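Local coordinates for protein NADP-dependent alcohol dehydrogenase 6 (Saccharomyces cerevisiae, PDB 1PIW) that reduces a broad range of aromatic and aliphatic aldehydes to alcohols with NADPH, as a zinc-dependent medium-chain alcohol dehydrogenase, at residues 28-33 with 127-132; 95-100 with 118-123; 170-175 with 244-249. All blocks are in the same frame, centred on the assembly; numbering follows the deposited sequence.

Interaction 1 of 3, residues 28-33 with 127-132; sequences PKPFYD and DGYVSQ
A CH-pi contact of Lys-29 with the face of the Tyr-129 ring, flanked by an Asx turn at Asp-127, joins two surface loops of the enzyme, one leading into strand 35-45 and the other into strand 138-142. The tyrosine ring lies flat against the lysine: CB of Lys-29 sits 3.4 Å from the centroid of the Tyr-129 ring and only 8° off its normal. CA of Lys-29 lies over the same face, nearer the rim, so the aromatic surface rests on backbone as well as side chain. Tyr-129 reaches across because its CG stands anti to the backbone N (chi1 -179°), and its hydroxyl bonds to the backbone O of Asp-27. The lysine uses its aliphatic root here and takes its charge away: NZ bonds Pro-30 O at 3.0 Å, forms a salt bridge with Asp-35 and makes a cation-pi contact with Tyr-125. A residue with an aliphatic stem and a charged end suits both tasks.

Asp-127 divides its carboxylate between the loops. OD1 accepts from the backbone N of Tyr-129 at 2.7 Å, closing the Asx turn over Gly-128, whose positive phi would press a CB against the preceding carbonyl. OD2 faces the other loop at the edge of the Tyr-32 ring, 3.3 Å from CE1 of Tyr-32, and accepts a weak bond from OH of Tyr-32. Ring and carboxylate planes are 47° apart. CG of Pro-30 lies 3.5 Å from the same OD2 of Asp-127, while CD of Pro-30 lies 4.1 Å from CD1 of Tyr-129. The proline ring, with its fixed shape, thus touches both the acid and the aromatic ring. The arrangement is that of an Asx turn whose second carboxylate oxygen is turned toward a neighbouring loop.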
# COMPACT_ATOMS: atom_id res chain seq x y z
N PRO A 28 19.22 36.30 8.89
CA PRO A 28 19.30 35.10 8.07
C PRO A 28 19.74 33.99 9.00
O PRO A 28 20.10 34.25 10.15
CB PRO A 28 20.40 35.42 7.06
CG PRO A 28 20.47 36.91 7.07
CD PRO A 28 20.26 37.26 8.52
N LYS A 29 19.71 32.75 8.54
CA LYS A 29 20.18 31.68 9.41
C LYS A 29 21.70 31.74 9.41
O LYS A 29 22.32 32.32 8.51
CB LYS A 29 19.71 30.32 8.90
CG LYS A 29 20.55 29.73 7.78
CD LYS A 29 20.10 28.32 7.47
CE LYS A 29 21.12 27.55 6.65
NZ LYS A 29 22.27 27.13 7.48
N PRO A 30 22.34 31.17 10.43
CA PRO A 30 23.80 31.23 10.36
C PRO A 30 24.26 30.55 9.07
O PRO A 30 23.68 29.54 8.65
CB PRO A 30 24.24 30.50 11.63
CG PRO A 30 23.08 29.60 11.94
CD PRO A 30 21.90 30.47 11.64
N PHE A 31 25.30 31.10 8.45
CA PHE A 31 25.84 30.57 7.20
C PHE A 31 26.80 29.41 7.44
O PHE A 31 27.79 29.56 8.16
CB PHE A 31 26.54 31.69 6.43
CG PHE A 31 26.72 31.40 4.98
CD1 PHE A 31 26.38 32.35 4.03
CD2 PHE A 31 27.24 30.18 4.56
CE1 PHE A 31 26.54 32.10 2.67
CE2 PHE A 31 27.41 29.92 3.21
CZ PHE A 31 27.06 30.88 2.26
N TYR A 32 26.53 28.27 6.83
CA TYR A 32 27.36 27.10 7.00
C TYR A 32 28.16 26.69 5.78
O TYR A 32 27.86 27.08 4.66
CB TYR A 32 26.52 25.94 7.53
CG TYR A 32 26.09 26.22 8.96
CD1 TYR A 32 24.82 25.88 9.42
CD2 TYR A 32 26.95 26.90 9.82
CE1 TYR A 32 24.40 26.23 10.71
CE2 TYR A 32 26.55 27.23 11.11
CZ TYR A 32 25.28 26.91 11.55
OH TYR A 32 24.91 27.28 12.83
N ASP A 33 29.19 25.89 6.04
CA ASP A 33 30.15 25.42 5.04
C ASP A 33 29.64 25.02 3.65
O ASP A 33 30.35 25.21 2.67
CB ASP A 33 30.96 24.28 5.65
CG ASP A 33 31.72 24.73 6.89
OD1 ASP A 33 32.00 23.88 7.77
OD2 ASP A 33 32.06 25.94 6.98
N ASP A 127 20.56 24.07 15.21
CA ASP A 127 21.02 25.27 15.89
C ASP A 127 19.89 26.04 16.50
O ASP A 127 20.11 26.97 17.27
CB ASP A 127 21.83 26.19 14.96
CG ASP A 127 21.08 26.55 13.69
OD1 ASP A 127 19.90 26.95 13.78
OD2 ASP A 127 21.68 26.46 12.59
N GLY A 128 18.66 25.67 16.14
CA GLY A 128 17.49 26.34 16.68
C GLY A 128 16.86 27.41 15.83
O GLY A 128 15.80 27.93 16.17
N TYR A 129 17.51 27.76 14.72
CA TYR A 129 16.98 28.78 13.82
C TYR A 129 15.82 28.18 13.04
O TYR A 129 15.95 27.11 12.46
CB TYR A 129 18.06 29.23 12.84
CG TYR A 129 17.60 30.30 11.88
CD1 TYR A 129 18.00 31.62 12.05
CD2 TYR A 129 16.78 29.99 10.80
CE1 TYR A 129 17.59 32.62 11.18
CE2 TYR A 129 16.35 30.98 9.92
CZ TYR A 129 16.77 32.30 10.12
OH TYR A 129 16.36 33.29 9.25
N VAL A 130 14.69 28.88 13.02
CA VAL A 130 13.53 28.38 12.29
C VAL A 130 13.49 28.83 10.83
O VAL A 130 13.24 30.00 10.52
CB VAL A 130 12.23 28.80 12.98
CG1 VAL A 130 11.04 28.08 12.32
CG2 VAL A 130 12.32 28.45 14.45
N SER A 131 13.75 27.87 9.94
CA SER A 131 13.78 28.07 8.49
C SER A 131 12.82 29.14 7.99
O SER A 131 11.64 29.11 8.32
CB SER A 131 13.47 26.74 7.80
OG SER A 131 12.18 26.29 8.14
N GLN A 132 13.32 30.06 7.17
CA GLN A 132 12.49 31.14 6.65
C GLN A 132 12.34 31.12 5.12
O GLN A 132 11.66 30.25 4.59
CB GLN A 132 13.06 32.48 7.09
CG GLN A 132 12.94 32.73 8.56
CD GLN A 132 11.49 32.74 9.00
OE1 GLN A 132 10.66 33.42 8.39
NE2 GLN A 132 11.18 32.00 10.05

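Interaction 2 of 3, residues 95-100 with 118-123; sequences AQVFSC and VTTYSQ. With ZN (zinc ion), chain C.
The Phe-98 ring meets Val-118 at its edge, with CG2 of Val-118 near the ring plane and 3.5 Å from CD2 of Phe-98. CG of Phe-98 lies anti to the backbone N (chi1 -178°), and the end of the ring leads away while CB stays close to the valine. The Tyr-121 ring has OG of Ser-122 at its edge, in plane, and meets the ring of His-68, a ligand of the catalytic zinc, with planes at about 30°. A third flat group, the amide of Gln-96, has its NE2 partner Phe-98 O in its own plane at 2.8 Å, although the donor stands above the carbonyl plane; NE2 also bonds Glu-111 O.

Between the two short antiparallel strands, Val-97 and Phe-98 together face Val-118, a classic beta bulge. Val-97 N gives a bond of 2.9 Å to Val-118 O, and Val-118 N returns a weak one to Phe-98 O. The branched valines suit this buried strand pair, CG1 of Val-97 lying 4.0 Å from CG1 of Val-118. At the far end Ala-95 O is gripped by Thr-120 N at 2.7 Å; OG1 of Thr-120, close to the same oxygen, hydrogen-bonds Gly-94 O. Gln-123 OE1 accepts from Thr-119 N at 2.9 Å, while its NE2 bonds Phe-117 O, tying the following turn back to the strand.

Just beyond the bulge, Cys-100 SG binds zinc at 2.3 Å, and the strand pair brings together the two ends of the lobe that this metal closes. Cys-103, Cys-106 and Cys-114 complete the site. Four cysteine sulfurs fill the coordination of the zinc and leave no position for a substrate, consistent with the structural zinc of this family.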
# COMPACT_ATOMS: atom_id res chain seq x y z
N ALA A 95 10.73 22.30 -1.29
CA ALA A 95 10.29 22.16 0.08
C ALA A 95 11.33 21.68 1.06
O ALA A 95 11.37 22.20 2.16
CB ALA A 95 9.08 21.25 0.14
N GLN A 96 12.15 20.70 0.71
CA GLN A 96 13.17 20.26 1.67
C GLN A 96 14.36 21.21 1.59
O GLN A 96 14.63 21.80 0.55
CB GLN A 96 13.63 18.81 1.41
CG GLN A 96 14.30 18.22 2.64
CD GLN A 96 14.64 16.76 2.49
OE1 GLN A 96 13.93 16.00 1.84
NE2 GLN A 96 15.73 16.34 3.13
N VAL A 97 15.10 21.33 2.68
CA VAL A 97 16.20 22.28 2.71
C VAL A 97 17.41 21.74 3.46
O VAL A 97 18.46 22.40 3.57
CB VAL A 97 15.67 23.58 3.36
CG1 VAL A 97 15.95 23.58 4.84
CG2 VAL A 97 16.20 24.77 2.65
N PHE A 98 17.26 20.52 3.97
CA PHE A 98 18.34 19.89 4.73
C PHE A 98 18.12 18.41 5.01
O PHE A 98 16.98 17.94 5.11
CB PHE A 98 18.55 20.60 6.06
CG PHE A 98 19.67 20.03 6.86
CD1 PHE A 98 20.99 20.30 6.50
CD2 PHE A 98 19.42 19.17 7.92
CE1 PHE A 98 22.05 19.71 7.18
CE2 PHE A 98 20.47 18.58 8.61
CZ PHE A 98 21.80 18.85 8.24
N SER A 99 19.23 17.69 5.16
CA SER A 99 19.21 16.26 5.41
C SER A 99 20.56 15.89 6.01
O SER A 99 21.56 16.58 5.78
CB SER A 99 18.99 15.53 4.09
OG SER A 99 18.62 14.19 4.32
N CYS A 100 20.61 14.81 6.79
CA CYS A 100 21.88 14.42 7.41
C CYS A 100 22.90 14.04 6.35
O CYS A 100 24.09 14.04 6.61
CB CYS A 100 21.68 13.25 8.38
SG CYS A 100 21.69 11.66 7.60
N VAL A 118 14.51 18.55 7.25
CA VAL A 118 14.18 19.94 7.58
C VAL A 118 13.47 20.67 6.44
O VAL A 118 13.99 20.79 5.33
CB VAL A 118 15.42 20.75 7.95
CG1 VAL A 118 14.99 22.10 8.47
CG2 VAL A 118 16.21 20.03 9.00
N THR A 119 12.28 21.18 6.72
CA THR A 119 11.53 21.85 5.70
C THR A 119 11.97 23.31 5.54
O THR A 119 12.40 23.94 6.49
CB THR A 119 10.04 21.75 5.99
OG1 THR A 119 9.30 22.53 5.04
CG2 THR A 119 9.75 22.22 7.41
N THR A 120 11.84 23.80 4.31
CA THR A 120 12.21 25.16 3.93
C THR A 120 11.85 26.27 4.88
O THR A 120 12.63 27.20 5.06
CB THR A 120 11.63 25.48 2.55
OG1 THR A 120 12.28 24.65 1.57
CG2 THR A 120 11.83 26.96 2.21
N TYR A 121 10.66 26.20 5.48
CA TYR A 121 10.23 27.21 6.44
C TYR A 121 9.45 26.60 7.60
O TYR A 121 8.92 25.50 7.48
CB TYR A 121 9.37 28.29 5.77
CG TYR A 121 8.14 27.76 5.03
CD1 TYR A 121 8.13 27.66 3.63
CD2 TYR A 121 7.00 27.37 5.72
CE1 TYR A 121 7.02 27.18 2.95
CE2 TYR A 121 5.88 26.88 5.05
CZ TYR A 121 5.90 26.79 3.66
OH TYR A 121 4.80 26.28 3.00
N SER A 122 9.42 27.30 8.72
CA SER A 122 8.67 26.86 9.89
C SER A 122 9.22 25.68 10.67
O SER A 122 8.45 25.00 11.35
CB SER A 122 7.23 26.52 9.51
OG SER A 122 6.53 27.70 9.17
N GLN A 123 10.51 25.43 10.54
CA GLN A 123 11.13 24.33 11.28
C GLN A 123 12.45 24.82 11.83
O GLN A 123 13.16 25.60 11.18
CB GLN A 123 11.39 23.10 10.39
CG GLN A 123 11.72 21.83 11.20
CD GLN A 123 11.88 20.56 10.35
OE1 GLN A 123 11.20 20.39 9.34
NE2 GLN A 123 12.75 19.67 10.78
ZN ZN C . 19.82 11.13 6.40

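Interaction 3 of 3, residues 170-175 with 244-249; sequences SPLVRN and FDLIVV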
# COMPACT_ATOMS: atom_id res chain seq x y z
N SER A 170 7.38 12.24 -7.70
CA SER A 170 8.00 11.15 -6.95
C SER A 170 7.09 9.92 -6.86
O SER A 170 7.51 8.81 -7.21
CB SER A 170 8.39 11.62 -5.56
OG SER A 170 9.47 10.84 -5.08
N PRO A 171 5.85 10.08 -6.39
CA PRO A 171 4.99 8.89 -6.32
C PRO A 171 4.71 8.27 -7.69
O PRO A 171 4.66 7.05 -7.83
CB PRO A 171 3.73 9.41 -5.63
CG PRO A 171 3.70 10.85 -6.00
CD PRO A 171 5.14 11.26 -5.86
N LEU A 172 4.52 9.12 -8.70
CA LEU A 172 4.24 8.62 -10.04
C LEU A 172 5.35 7.69 -10.53
O LEU A 172 5.08 6.54 -10.85
CB LEU A 172 4.03 9.77 -11.01
CG LEU A 172 2.67 10.48 -10.90
CD1 LEU A 172 2.57 11.58 -11.94
CD2 LEU A 172 1.57 9.46 -11.08
N VAL A 173 6.59 8.19 -10.57
CA VAL A 173 7.72 7.37 -11.00
C VAL A 173 7.80 6.11 -10.16
O VAL A 173 7.61 5.00 -10.63
CB VAL A 173 9.06 8.08 -10.81
CG1 VAL A 173 10.12 7.34 -11.55
CG2 VAL A 173 9.00 9.49 -11.28
N ARG A 174 8.09 6.30 -8.89
CA ARG A 174 8.20 5.18 -7.98
C ARG A 174 7.10 4.14 -8.16
O ARG A 174 7.35 2.95 -8.01
CB ARG A 174 8.20 5.70 -6.54
CG ARG A 174 9.29 6.72 -6.29
CD ARG A 174 9.54 6.93 -4.81
NE ARG A 174 10.71 7.77 -4.59
CZ ARG A 174 11.44 7.76 -3.49
NH1 ARG A 174 11.10 6.93 -2.51
NH2 ARG A 174 12.48 8.56 -3.36
N ASN A 175 5.89 4.55 -8.50
CA ASN A 175 4.82 3.58 -8.63
C ASN A 175 4.41 3.13 -10.04
O ASN A 175 3.24 2.79 -10.29
CB ASN A 175 3.62 4.08 -7.85
CG ASN A 175 3.92 4.21 -6.39
OD1 ASN A 175 4.19 3.22 -5.72
ND2 ASN A 175 3.89 5.43 -5.88
N PHE A 244 -7.71 1.30 -12.70
CA PHE A 244 -6.49 2.03 -12.34
C PHE A 244 -5.30 1.27 -11.78
O PHE A 244 -5.45 0.42 -10.90
CB PHE A 244 -6.84 3.13 -11.33
CG PHE A 244 -7.76 4.17 -11.87
CD1 PHE A 244 -7.33 5.04 -12.87
CD2 PHE A 244 -9.07 4.25 -11.42
CE1 PHE A 244 -8.19 5.98 -13.40
CE2 PHE A 244 -9.93 5.18 -11.94
CZ PHE A 244 -9.50 6.05 -12.94
N ASP A 245 -4.12 1.61 -12.29
CA ASP A 245 -2.89 1.00 -11.82
C ASP A 245 -2.44 1.77 -10.59
O ASP A 245 -2.05 1.19 -9.58
CB ASP A 245 -1.79 1.10 -12.86
CG ASP A 245 -1.92 0.08 -13.94
OD1 ASP A 245 -2.28 -1.06 -13.60
OD2 ASP A 245 -1.63 0.41 -15.11
N LEU A 246 -2.50 3.09 -10.71
CA LEU A 246 -2.07 3.99 -9.65
C LEU A 246 -2.97 5.21 -9.55
O LEU A 246 -3.40 5.75 -10.56
CB LEU A 246 -0.64 4.43 -9.95
CG LEU A 246 -0.15 5.67 -9.23
CD1 LEU A 246 0.22 5.29 -7.82
CD2 LEU A 246 1.05 6.25 -9.96
N ILE A 247 -3.26 5.64 -8.32
CA ILE A 247 -4.07 6.82 -8.10
C ILE A 247 -3.34 7.68 -7.07
O ILE A 247 -2.92 7.17 -6.03
CB ILE A 247 -5.46 6.48 -7.54
CG1 ILE A 247 -6.36 5.96 -8.64
CG2 ILE A 247 -6.10 7.71 -6.92
CD1 ILE A 247 -7.78 5.70 -8.18
N VAL A 248 -3.17 8.96 -7.37
CA VAL A 248 -2.49 9.87 -6.46
C VAL A 248 -3.52 10.85 -5.93
O VAL A 248 -4.19 11.53 -6.70
CB VAL A 248 -1.36 10.65 -7.17
CG1 VAL A 248 -0.72 11.62 -6.23
CG2 VAL A 248 -0.32 9.70 -7.69
N VAL A 249 -3.65 10.93 -4.61
CA VAL A 249 -4.60 11.85 -4.00
C VAL A 249 -3.87 13.13 -3.65
O VAL A 249 -2.94 13.13 -2.85
CB VAL A 249 -5.23 11.25 -2.73
CG1 VAL A 249 -6.29 12.19 -2.18
CG2 VAL A 249 -5.83 9.89 -3.05
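The last turn of helix 161-174 (residues 170-174) and strand 246-249 run nearly antiparallel, their segment axes at 168° and 9.4 Å apart at closest approach. No hydrogen bond crosses; the contact is van der Waals packing, mostly between apolar side chains. Leu-246 and Val-248, on the same side of the strand, both point toward the helix, apolar residues suited to a buried strand face. With CG of Leu-246 anti to the backbone N (chi1 162°), both its methyls are carried to the helix. CD2 of Leu-172 reaches both residues, lying 3.4 Å from CD2 of Leu-246 and 3.9 Å from CG2 of Val-248, with the side chains crossing at about a right angle. The other branch of Leu-246 turns to the helix end, where its CD1 meets CB of Asn-175 at 3.6 Å.

Asn-175 is the first residue past the helix, and its amide folds back on the last turn: ND2 bonds Pro-171 O at 2.6 Å. The backbone N grips that same oxygen from the opposite face of the carbonyl plane, while OD1 accepts from Arg-271. Replacing Asn-175 by an alanine would probably leave Pro-171 O with one donor fewer and Arg-271 without this acceptor.

Strand 244-249 lies between strands 182-186 and 270-274 in the parallel Rossmann sheet. The helix end spans these strands, Leu-172 also touching Val-183, and Pro-171 and Asn-175 touching Val-273.

Overall arrangement
Interactions 1 and 2 adjoin, their centres 11 Å apart, and Ser-131 joins them: its N probably bonds Gln-123 O at 2.7 Å, and its OG probably bonds Thr-119 O. The 95-100 with 118-123 pair lies in the chain between the two loops of interaction 1, and 95-100, 118-123 and 127-132 lie in the GroES-like part of the enzyme. Interaction 3 packs a helix end on the Rossmann sheet, its centre 24 Å from that of interaction 2 and 35 Å from that of interaction 1. The active site relates the two parts: the side chain of Ala-95 is about 5 Å from the catalytic zinc, and the side chains of Ala-95 and Val-248 are each about 9 Å from NADP.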